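Local coordinates for transcriptional regulator (Cytophaga hutchinsonii, PDB 3F0C), which probably binds DNA through an N-terminal helix-turn-helix domain and regulates transcription, as a member of the TetR family, at residues 67-71 with 127-131. Sequence-based numbering, arbitrary orientation.
Sequences QNVFF and FKQKE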
loop_
_atom_site.group_PDB
_atom_site.type_symbol
_atom_site.label_atom_id
_atom_site.label_comp_id
_atom_site.label_asym_id
_atom_site.label_seq_id
_atom_site.Cartn_x
_atom_site.Cartn_y
_atom_site.Cartn_z
ATOM N N GLN A 67 14.191 -12.610 -9.204
ATOM C CA GLN A 67 14.095 -11.326 -9.865
ATOM C C GLN A 67 14.590 -11.358 -11.319
ATOM O O GLN A 67 13.982 -10.729 -12.207
ATOM C CB GLN A 67 14.862 -10.304 -9.066
ATOM C CG GLN A 67 14.221 -10.112 -7.733
ATOM C CD GLN A 67 14.790 -8.980 -6.980
ATOM O OE1 GLN A 67 14.044 -8.179 -6.452
ATOM N NE2 GLN A 67 16.132 -8.887 -6.922
ATOM N N ASN A 68 15.679 -12.091 -11.564
ATOM C CA ASN A 68 16.182 -12.263 -12.922
ATOM C C ASN A 68 15.171 -13.032 -13.811
ATOM O O ASN A 68 14.923 -12.685 -14.970
ATOM C CB ASN A 68 17.550 -12.959 -12.914
ATOM C CG ASN A 68 18.615 -12.196 -12.081
ATOM O OD1 ASN A 68 18.788 -10.963 -12.200
ATOM N ND2 ASN A 68 19.337 -12.949 -11.235
ATOM N N VAL A 69 14.546 -14.055 -13.270
ATOM C CA VAL A 69 13.558 -14.776 -14.057
ATOM C C VAL A 69 12.449 -13.813 -14.565
ATOM O O VAL A 69 11.842 -14.049 -15.610
ATOM C CB VAL A 69 12.940 -15.990 -13.250
ATOM C CG1 VAL A 69 11.803 -16.632 -14.018
ATOM C CG2 VAL A 69 14.025 -17.020 -12.866
ATOM N N PHE A 70 12.191 -12.734 -13.829
ATOM C CA PHE A 70 11.112 -11.845 -14.197
ATOM C C PHE A 70 11.545 -11.121 -15.438
ATOM O O PHE A 70 10.764 -10.940 -16.375
ATOM C CB PHE A 70 10.813 -10.860 -13.077
ATOM C CG PHE A 70 9.834 -9.799 -13.448
ATOM C CD1 PHE A 70 8.503 -10.112 -13.675
ATOM C CD2 PHE A 70 10.239 -8.483 -13.578
ATOM C CE1 PHE A 70 7.594 -9.134 -14.014
ATOM C CE2 PHE A 70 9.341 -7.501 -13.899
ATOM C CZ PHE A 70 8.031 -7.809 -14.124
ATOM N N PHE A 71 12.811 -10.741 -15.446
ATOM C CA PHE A 71 13.365 -9.932 -16.513
ATOM C C PHE A 71 13.537 -10.697 -17.811
ATOM O O PHE A 71 13.193 -10.229 -18.908
ATOM C CB PHE A 71 14.705 -9.412 -16.071
ATOM C CG PHE A 71 14.618 -8.393 -14.998
ATOM C CD1 PHE A 71 13.751 -7.311 -15.113
ATOM C CD2 PHE A 71 15.394 -8.487 -13.870
ATOM C CE1 PHE A 71 13.681 -6.324 -14.105
ATOM C CE2 PHE A 71 15.318 -7.503 -12.868
ATOM C CZ PHE A 71 14.465 -6.427 -12.991
ATOM N N PHE A 127 14.821 -2.962 -8.187
ATOM C CA PHE A 127 13.747 -3.601 -8.930
ATOM C C PHE A 127 12.636 -2.599 -9.261
ATOM O O PHE A 127 12.370 -2.340 -10.426
ATOM C CB PHE A 127 13.216 -4.728 -8.098
ATOM C CG PHE A 127 12.407 -5.674 -8.846
ATOM C CD1 PHE A 127 12.997 -6.779 -9.429
ATOM C CD2 PHE A 127 11.038 -5.502 -8.948
ATOM C CE1 PHE A 127 12.234 -7.683 -10.131
ATOM C CE2 PHE A 127 10.270 -6.403 -9.646
ATOM C CZ PHE A 127 10.854 -7.494 -10.234
ATOM N N LYS A 128 12.047 -1.970 -8.252
ATOM C CA LYS A 128 11.026 -0.987 -8.497
ATOM C C LYS A 128 11.490 0.062 -9.504
ATOM O O LYS A 128 10.688 0.555 -10.294
ATOM C CB LYS A 128 10.575 -0.347 -7.186
ATOM C CG LYS A 128 9.159 0.272 -7.216
ATOM C CD LYS A 128 9.209 1.786 -7.263
ATOM C CE LYS A 128 9.469 2.394 -5.899
ATOM N NZ LYS A 128 8.210 2.876 -5.227
ATOM N N GLN A 129 12.773 0.395 -9.510
ATOM C CA GLN A 129 13.242 1.331 -10.526
ATOM C C GLN A 129 13.459 0.683 -11.865
ATOM O O GLN A 129 13.016 1.232 -12.856
ATOM C CB GLN A 129 14.442 2.181 -10.100
ATOM C CG GLN A 129 13.998 3.633 -9.734
ATOM C CD GLN A 129 15.175 4.640 -9.558
ATOM O OE1 GLN A 129 16.358 4.247 -9.440
ATOM N NE2 GLN A 129 14.844 5.951 -9.522
ATOM N N LYS A 130 14.063 -0.489 -11.926
ATOM C CA LYS A 130 14.120 -1.187 -13.205
ATOM C C LYS A 130 12.735 -1.313 -13.795
ATOM O O LYS A 130 12.546 -1.156 -14.998
ATOM C CB LYS A 130 14.760 -2.558 -13.076
ATOM C CG LYS A 130 16.200 -2.559 -13.565
ATOM C CD LYS A 130 16.711 -3.931 -13.916
ATOM C CE LYS A 130 17.264 -4.638 -12.685
ATOM N NZ LYS A 130 18.577 -4.102 -12.220
ATOM N N GLU A 131 11.762 -1.534 -12.918
ATOM C CA GLU A 131 10.395 -1.808 -13.309
ATOM C C GLU A 131 9.755 -0.596 -13.906
ATOM O O GLU A 131 9.100 -0.686 -14.932
ATOM C CB GLU A 131 9.611 -2.235 -12.080
ATOM C CG GLU A 131 8.221 -2.843 -12.343
ATOM C CD GLU A 131 7.560 -3.378 -11.075
ATOM O OE1 GLU A 131 8.254 -3.478 -10.021
ATOM O OE2 GLU A 131 6.342 -3.677 -11.117
#
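Facing each other through Gln67, Phe70 and Phe71 on one side and Phe127 and Lys130 on the other, the helical segments 67-71 and 127-131 run parallel, their axes 4° apart and 12.1 Å from each other at closest approach. The CA atoms of Gln67 and Phe127 lie 7.8 Å apart, those of Phe71 and Glu131 9.2 Å, so large side chains bridge the gap. Phe127 does most of this, its CG anti to the backbone N (chi1 -164°), which carries the ring in among three residues of segment 67-71. Its CZ meets Phe70 CD2 at 3.5 Å and its CE1 meets Phe71 CZ at 3.8 Å, both ring pairs being oblique. The amide of Gln67 lies nearly parallel to the Phe127 ring (8°), with Gln67 OE1 3.5 Å from Phe127 CD1. Lys130, bent beyond CG, crosses Phe71 at about a right angle, Lys130 CD 3.5 Å from Phe71 CZ. A serine in place of Phe127 would probably open a gap between the helices and leave Phe70 and Phe71 without their shared aromatic partner. Helix 84-106 packs against both helices 55-78 and 118-145: its His98 meets the rings of Phe70 and Phe127, while Arg95 touches both and forms a salt bridge with Glu131.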